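Side-chain contacts in heme-binding protein A (Haemophilus parasuis 29755, PDB 3TPA), which probably binds glutathione in the periplasm, as a solute-binding protein serving an ABC-type transporter: residues Tyr410-Arg415 against Asp420-Pro425; Ala430-Pro433 against Ser438-Thr441. The protein carries 1 engineered substitution. All blocks are in the same frame, centred on the assembly; numbering follows the deposited sequence. Where two conformers were deposited one is given.

How the contacts relate
Contacts 1 and 2 follow each other along the chain and show how one helix can join a partly buried contact to a surface one. In contact 1 the end of strand 407-413 meets helix 420-427, about 9 Å from the centre of the chain. Contact 2 draws together the loop that leaves this helix, and its centre lies farther out, about 22 Å from that of the chain. The centres of the two contacts are about 13 Å apart, yet they touch: Asn431 ND2 lies 2.8 Å from Phe424 O, a probable hydrogen bond from the loop to the helix, and also packs at 3.4 Å on Pro425 CA.

Contact 1. Residues Tyr410-Arg415 against Asp420-Pro425; sequences YGWTSR and DNFLFP
Ser414 and Asn421 meet through one oxygen that serves several donors. Asn421 OD1 accepts the hydroxyl of Ser414 OG at 2.6 Å, from slightly out of the carbonyl plane, and the backbone N of Arg415 at 3.0 Å, almost in line with its C=O bond. Water 1 adds a third donor to OD1 and also binds Thr413 O, so the amide is held in its rotation against the end of the strand. Trp412 NE1 donates to the backbone Asn421 O over 2.9 Å, with the donor in the carbonyl plane. Trp412 CG stands anti to its backbone N (chi1 174°), which carries the indole across to the helix. There Pro425 CB lies against the benzo rim, 3.4 Å from Trp412 CZ2, while the five-membered ring turns its edge to the face of Phe422 in an offset edge-to-face pair, planes at 65°. Ser414 CB makes a CH-pi contact over that phenyl ring, 3.8 Å from its centroid. Farther out, Phe317 meets Phe422 edge-to-face and Gly417 N bonds to Ser414 OG. Strand 407-413 lies between strands 261-276 and 351-356, and Leu423, pointing away from the strand, packs on helices 443-453 and 458-475.

Contact 2. Residues Ala430-Pro433 against Ser438-Thr441; sequences ANIP and SRWT
Arg439 NH2 is held by a hydrogen bond to Arg401 O, the carbonyl at the end of helix 393-401, and Pro433 CB rests 3.7 Å from the same nitrogen. The chain has the periplasmic binding protein fold of the family 5 extracellular solute-binding proteins, and both segments belong to its irregular connection between helix 420-427 and helix 443-453; no hydrogen bond links them directly. What joins them is an aliphatic branch laid against a cationic plane. Ile432 CG2 stands over one face of the Arg439 guanidinium, displaced toward its rim and 3.4 Å from Arg439 NH1. The carbonyl at the helix end probably favours the positive charge, whereas the isoleucine methyl covers part of that face.

The torsions fit this placement, although Ile432, Pro433 and Arg439 also touch a crystal neighbour, which may influence it. With CG2 of Ile432 opposite the backbone N and CG1 opposite the carbonyl carbon (chi1 -50°), the two branches diverge, one to the guanidinium and the other to the backbone. Arg439 bends at chi2, -138°, which brings its tip back beside Ile432 and Pro433. Pro433, which follows a cis peptide bond, lies obliquely to that tip.

Around the contact, Asn436 ND2 bonds to Trp440 O, and Ser438 pairs with Thr278 through the backbone. Trp440 turns away from the contact, meets Phe445 edge-to-face and packs on Pro477 and helix 458-475, so it packs inward while Arg439 and Thr441 meet the 430-433 segment.

Thr441 has two conformers; in one of them its CG2 lies 3.6 Å from Ile432 CD1. More certain is the reach of that same methyl to the backbone: Ile432 CD1 stands 3.5 Å from Arg439 CA and 3.5 Å from Arg439 O.

Contact 1. Residues Tyr410-Arg415 against Asp420-Pro425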
ATOM      1  N   TYR A 410       9.497 -10.575  -9.801  1.00 13.73           N
ATOM      2  CA  TYR A 410       8.251 -10.378  -9.088  1.00 10.50           C
ATOM      3  C   TYR A 410       8.331  -9.120  -8.232  1.00 16.41           C
ATOM      4  O   TYR A 410       9.415  -8.546  -8.028  1.00 16.61           O
ATOM      5  CB  TYR A 410       7.960 -11.610  -8.205  1.00 10.99           C
ATOM      6  CG  TYR A 410       7.924 -12.912  -8.991  1.00 12.47           C
ATOM      7  CD1 TYR A 410       6.853 -13.210  -9.836  1.00 15.32           C
ATOM      8  CD2 TYR A 410       8.970 -13.827  -8.910  1.00 18.33           C
ATOM      9  CE1 TYR A 410       6.814 -14.396 -10.563  1.00 18.80           C
ATOM     10  CE2 TYR A 410       8.935 -15.025  -9.622  1.00 15.79           C
ATOM     11  CZ  TYR A 410       7.857 -15.302 -10.448  1.00 19.50           C
ATOM     12  OH  TYR A 410       7.817 -16.483 -11.159  1.00 14.55           O
ATOM     13  N   GLY A 411       7.180  -8.694  -7.735  1.00  9.78           N
ATOM     14  CA  GLY A 411       7.118  -7.550  -6.853  1.00 14.42           C
ATOM     15  C   GLY A 411       6.011  -7.733  -5.834  1.00 18.39           C
ATOM     16  O   GLY A 411       5.052  -8.482  -6.058  1.00 17.88           O
ATOM     17  N   TRP A 412       6.153  -7.071  -4.696  1.00 13.87           N
ATOM     18  CA  TRP A 412       5.102  -7.085  -3.689  1.00 17.79           C
ATOM     19  C   TRP A 412       4.897  -5.679  -3.147  1.00 18.00           C
ATOM     20  O   TRP A 412       5.862  -4.941  -2.946  1.00 17.17           O
ATOM     21  CB  TRP A 412       5.479  -8.035  -2.542  1.00 18.91           C
ATOM     22  CG  TRP A 412       4.514  -7.990  -1.386  1.00  9.37           C
ATOM     23  CD1 TRP A 412       4.682  -7.331  -0.193  1.00 14.39           C
ATOM     24  CD2 TRP A 412       3.235  -8.624  -1.320  1.00 12.89           C
ATOM     25  NE1 TRP A 412       3.581  -7.513   0.605  1.00 15.66           N
ATOM     26  CE2 TRP A 412       2.677  -8.307  -0.060  1.00 17.89           C
ATOM     27  CE3 TRP A 412       2.501  -9.432  -2.205  1.00 12.74           C
ATOM     28  CZ2 TRP A 412       1.428  -8.768   0.339  1.00 11.70           C
ATOM     29  CZ3 TRP A 412       1.259  -9.892  -1.807  1.00 14.95           C
ATOM     30  CH2 TRP A 412       0.733  -9.558  -0.544  1.00 14.96           C
ATOM     31  N   THR A 413       3.641  -5.321  -2.905  1.00 16.15           N
ATOM     32  CA  THR A 413       3.301  -4.054  -2.266  1.00 15.19           C
ATOM     33  C   THR A 413       2.517  -4.314  -0.997  1.00 19.52           C
ATOM     34  O   THR A 413       1.523  -5.039  -1.012  1.00 18.14           O
ATOM     35  CB  THR A 413       2.454  -3.167  -3.203  1.00 19.65           C
ATOM     36  OG1 THR A 413       3.240  -2.805  -4.342  1.00 18.91           O
ATOM     37  CG2 THR A 413       1.994  -1.900  -2.480  1.00 12.81           C
ATOM     38  N   SER A 414       2.966  -3.722   0.103  1.00 14.82           N
ATOM     39  CA  SER A 414       2.254  -3.829   1.367  1.00 14.66           C
ATOM     40  C   SER A 414       1.181  -2.751   1.456  1.00 19.94           C
ATOM     41  O   SER A 414       1.452  -1.584   1.186  1.00 19.26           O
ATOM     42  CB  SER A 414       3.223  -3.668   2.528  1.00 18.66           C
ATOM     43  OG  SER A 414       2.534  -3.632   3.769  1.00 17.62           O
ATOM     44  N   ARG A 415      -0.027  -3.128   1.862  1.00 17.56           N
ATOM     45  CA  ARG A 415      -1.116  -2.160   1.929  0.61 18.99           C
ATOM     46  C   ARG A 415      -1.246  -1.462   3.280  1.00 18.84           C
ATOM     47  O   ARG A 415      -1.785  -0.370   3.341  1.00 15.44           O
ATOM     48  CB  ARG A 415      -2.447  -2.797   1.530  0.61 26.77           C
ATOM     49  CG  ARG A 415      -2.426  -3.478   0.181  0.61 32.93           C
ATOM     50  CD  ARG A 415      -3.718  -4.239  -0.047  0.61 42.56           C
ATOM     51  NE  ARG A 415      -3.545  -5.354  -0.970  0.61 45.22           N
ATOM     52  CZ  ARG A 415      -3.280  -6.599  -0.593  0.61 40.26           C
ATOM     53  NH1 ARG A 415      -3.154  -6.895   0.693  0.61 44.34           N
ATOM     54  NH2 ARG A 415      -3.138  -7.546  -1.504  0.61 26.56           N
ATOM     55  N   ASP A 420       4.620  -7.600   9.216  1.00 15.56           N
ATOM     56  CA  ASP A 420       3.799  -8.805   9.043  1.00 15.49           C
ATOM     57  C   ASP A 420       3.215  -8.893   7.638  1.00 11.67           C
ATOM     58  O   ASP A 420       3.072  -9.972   7.083  1.00 14.68           O
ATOM     59  CB  ASP A 420       2.653  -8.852  10.060  1.00 13.00           C
ATOM     60  CG  ASP A 420       1.689 -10.021   9.800  1.00 20.01           C
ATOM     61  OD1 ASP A 420       1.965 -11.137  10.269  1.00 18.74           O
ATOM     62  OD2 ASP A 420       0.669  -9.829   9.101  1.00 22.60           O
ATOM     63  N   ASN A 421       2.883  -7.747   7.066  1.00  9.68           N
ATOM     64  CA  ASN A 421       2.227  -7.700   5.756  1.00 13.82           C
ATOM     65  C   ASN A 421       3.241  -7.679   4.605  1.00 17.14           C
ATOM     66  O   ASN A 421       2.870  -7.482   3.459  1.00 15.76           O
ATOM     67  CB  ASN A 421       1.271  -6.491   5.696  1.00 19.41           C
ATOM     68  CG  ASN A 421       0.514  -6.388   4.391  1.00 21.34           C
ATOM     69  OD1 ASN A 421       0.617  -5.389   3.684  1.00 20.57           O
ATOM     70  ND2 ASN A 421      -0.273  -7.411   4.078  1.00 17.48           N
ATOM     71  N   PHE A 422       4.519  -7.881   4.931  1.00 16.69           N
ATOM     72  CA  PHE A 422       5.536  -8.250   3.942  1.00 17.15           C
ATOM     73  C   PHE A 422       5.862  -9.737   4.144  1.00 15.29           C
ATOM     74  O   PHE A 422       5.712 -10.548   3.244  1.00 12.22           O
ATOM     75  CB  PHE A 422       6.853  -7.461   4.139  1.00 12.66           C
ATOM     76  CG  PHE A 422       6.811  -6.033   3.671  1.00 12.65           C
ATOM     77  CD1 PHE A 422       7.243  -5.692   2.395  1.00 10.07           C
ATOM     78  CD2 PHE A 422       6.389  -5.027   4.520  1.00 15.88           C
ATOM     79  CE1 PHE A 422       7.227  -4.360   1.952  1.00 13.84           C
ATOM     80  CE2 PHE A 422       6.357  -3.679   4.080  1.00 19.75           C
ATOM     81  CZ  PHE A 422       6.780  -3.354   2.801  1.00 14.22           C
ATOM     82  N   LEU A 423       6.307 -10.075   5.347  1.00 14.00           N
ATOM     83  CA  LEU A 423       6.897 -11.394   5.622  1.00 15.02           C
ATOM     84  C   LEU A 423       5.921 -12.572   5.632  1.00 14.71           C
ATOM     85  O   LEU A 423       6.254 -13.665   5.185  1.00 12.74           O
ATOM     86  CB  LEU A 423       7.648 -11.368   6.945  1.00 11.49           C
ATOM     87  CG  LEU A 423       8.767 -10.322   7.048  1.00 12.95           C
ATOM     88  CD1 LEU A 423       9.293 -10.339   8.457  1.00 15.94           C
ATOM     89  CD2 LEU A 423       9.890 -10.602   6.072  1.00 10.58           C
ATOM     90  N   PHE A 424       4.717 -12.361   6.139  1.00 12.59           N
ATOM     91  CA  PHE A 424       3.742 -13.453   6.137  1.00 13.22           C
ATOM     92  C   PHE A 424       3.235 -13.778   4.715  1.00 13.88           C
ATOM     93  O   PHE A 424       3.212 -14.939   4.317  1.00 14.73           O
ATOM     94  CB  PHE A 424       2.584 -13.167   7.119  1.00 14.07           C
ATOM     95  CG  PHE A 424       1.679 -14.345   7.344  1.00 20.09           C
ATOM     96  CD1 PHE A 424       1.972 -15.292   8.327  1.00 24.71           C
ATOM     97  CD2 PHE A 424       0.552 -14.512   6.578  1.00 17.61           C
ATOM     98  CE1 PHE A 424       1.139 -16.391   8.538  1.00 26.33           C
ATOM     99  CE2 PHE A 424      -0.290 -15.599   6.782  1.00 24.55           C
ATOM    100  CZ  PHE A 424       0.003 -16.544   7.754  1.00 22.53           C
ATOM    101  N   PRO A 425       2.817 -12.763   3.947  1.00  9.49           N
ATOM    102  CA  PRO A 425       2.392 -13.094   2.579  1.00 12.17           C
ATOM    103  C   PRO A 425       3.488 -13.761   1.747  1.00 15.46           C
ATOM    104  O   PRO A 425       3.197 -14.691   0.978  1.00  9.68           O
ATOM    105  CB  PRO A 425       2.029 -11.729   1.989  1.00 11.32           C
ATOM    106  CG  PRO A 425       1.561 -10.936   3.169  1.00 15.35           C
ATOM    107  CD  PRO A 425       2.469 -11.380   4.309  1.00 15.63           C
TER
HETATM  108  O   HOH W   1      -0.491  -5.849   0.788  1.00 45.86           O
HETATM  109  O   HOH W   2      -2.862  -8.458   2.922  1.00 61.58           O

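Contact 2. Residues Ala430-Pro433 against Ser438-Thr441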
ATOM      1  N   ALA A 430       1.653 -21.084   5.066  1.00 13.01           N
ATOM      2  CA  ALA A 430       0.227 -21.076   4.793  1.00 14.61           C
ATOM      3  C   ALA A 430      -0.110 -20.486   3.428  1.00 23.26           C
ATOM      4  O   ALA A 430      -1.219 -20.679   2.921  1.00 22.02           O
ATOM      5  CB  ALA A 430      -0.532 -20.346   5.907  1.00 18.96           C
ATOM      6  N   ASN A 431       0.853 -19.773   2.835  1.00 19.41           N
ATOM      7  CA  ASN A 431       0.652 -19.151   1.548  1.00 16.60           C
ATOM      8  C   ASN A 431       1.275 -19.947   0.404  1.00 16.93           C
ATOM      9  O   ASN A 431       1.646 -19.395  -0.625  1.00 15.75           O
ATOM     10  CB  ASN A 431       1.126 -17.694   1.595  1.00 12.56           C
ATOM     11  CG  ASN A 431       0.223 -16.836   2.455  1.00 17.15           C
ATOM     12  OD1 ASN A 431      -0.988 -16.910   2.334  1.00 15.66           O
ATOM     13  ND2 ASN A 431       0.805 -16.034   3.338  1.00 10.46           N
ATOM     14  N   ILE A 432       1.388 -21.258   0.598  1.00 17.08           N
ATOM     15  CA  ILE A 432       1.761 -22.169  -0.490  1.00 18.85           C
ATOM     16  C   ILE A 432       0.654 -23.201  -0.697  1.00 19.49           C
ATOM     17  O   ILE A 432       0.256 -23.863   0.253  1.00 17.07           O
ATOM     18  CB  ILE A 432       3.040 -22.974  -0.174  1.00 18.37           C
ATOM     19  CG1 ILE A 432       4.182 -22.080   0.309  1.00 15.48           C
ATOM     20  CG2 ILE A 432       3.473 -23.777  -1.390  1.00 14.66           C
ATOM     21  CD1 ILE A 432       5.333 -22.885   0.933  1.00 16.71           C
ATOM     22  N   PRO A 433       0.143 -23.331  -1.930  1.00 17.68           N
ATOM     23  CA  PRO A 433       0.418 -22.493  -3.101  1.00 15.03           C
ATOM     24  C   PRO A 433      -0.261 -21.147  -2.914  1.00 19.91           C
ATOM     25  O   PRO A 433      -1.380 -21.115  -2.403  1.00 23.26           O
ATOM     26  CB  PRO A 433      -0.248 -23.260  -4.256  1.00 18.47           C
ATOM     27  CG  PRO A 433      -0.605 -24.626  -3.698  1.00 23.77           C
ATOM     28  CD  PRO A 433      -0.817 -24.406  -2.234  1.00 22.78           C
ATOM     29  N   SER A 438       8.297 -18.493  -3.692  1.00 14.02           N
ATOM     30  CA  SER A 438       9.508 -19.302  -3.505  1.00 21.04           C
ATOM     31  C   SER A 438       9.252 -20.673  -2.856  1.00 15.47           C
ATOM     32  O   SER A 438      10.058 -21.590  -3.007  1.00 17.53           O
ATOM     33  CB  SER A 438      10.557 -18.532  -2.681  1.00 16.66           C
ATOM     34  OG  SER A 438      10.193 -18.483  -1.312  1.00 19.70           O
ATOM     35  N   ARG A 439       8.145 -20.804  -2.131  1.00 11.42           N
ATOM     36  CA  ARG A 439       7.797 -22.061  -1.442  1.00 16.61           C
ATOM     37  C   ARG A 439       8.697 -22.357  -0.260  1.00 21.71           C
ATOM     38  O   ARG A 439       8.683 -23.463   0.278  1.00 25.60           O
ATOM     39  CB  ARG A 439       7.821 -23.264  -2.393  1.00  8.97           C
ATOM     40  CG  ARG A 439       7.012 -23.077  -3.674  1.00 13.19           C
ATOM     41  CD  ARG A 439       6.237 -24.376  -3.994  1.00 23.81           C
ATOM     42  NE  ARG A 439       5.065 -24.076  -4.794  1.00 34.40           N
ATOM     43  CZ  ARG A 439       3.959 -24.792  -4.801  1.00 35.00           C
ATOM     44  NH1 ARG A 439       3.850 -25.873  -4.048  1.00 33.33           N
ATOM     45  NH2 ARG A 439       2.964 -24.412  -5.571  1.00 46.64           N
ATOM     46  N   TRP A 440       9.487 -21.375   0.149  1.00 20.11           N
ATOM     47  CA  TRP A 440      10.390 -21.574   1.278  1.00 16.11           C
ATOM     48  C   TRP A 440       9.632 -21.516   2.597  1.00 22.41           C
ATOM     49  O   TRP A 440       8.689 -20.735   2.751  1.00 18.25           O
ATOM     50  CB  TRP A 440      11.492 -20.517   1.279  1.00 16.55           C
ATOM     51  CG  TRP A 440      12.423 -20.598   2.471  1.00 12.67           C
ATOM     52  CD1 TRP A 440      13.447 -21.491   2.663  1.00 19.37           C
ATOM     53  CD2 TRP A 440      12.428 -19.736   3.613  1.00 10.24           C
ATOM     54  NE1 TRP A 440      14.067 -21.248   3.877  1.00 14.43           N
ATOM     55  CE2 TRP A 440      13.468 -20.167   4.465  1.00 12.91           C
ATOM     56  CE3 TRP A 440      11.655 -18.636   3.999  1.00 18.30           C
ATOM     57  CZ2 TRP A 440      13.744 -19.546   5.673  1.00 17.10           C
ATOM     58  CZ3 TRP A 440      11.930 -18.022   5.218  1.00 15.63           C
ATOM     59  CH2 TRP A 440      12.957 -18.490   6.040  1.00 16.62           C
ATOM     60  N   THR A 441      10.048 -22.356   3.541  1.00 16.87           N
ATOM     61  CA  THR A 441       9.491 -22.347   4.894  0.50 20.37           C
ATOM     62  C   THR A 441      10.577 -22.720   5.888  1.00 18.54           C
ATOM     63  O   THR A 441      11.511 -23.451   5.549  1.00 15.67           O
ATOM     64  CB  THR A 441       8.321 -23.360   5.064  0.50 21.21           C
ATOM     65  OG1 THR A 441       8.847 -24.683   5.222  0.50 23.62           O
ATOM     66  CG2 THR A 441       7.376 -23.323   3.870  0.50 17.01           C
TER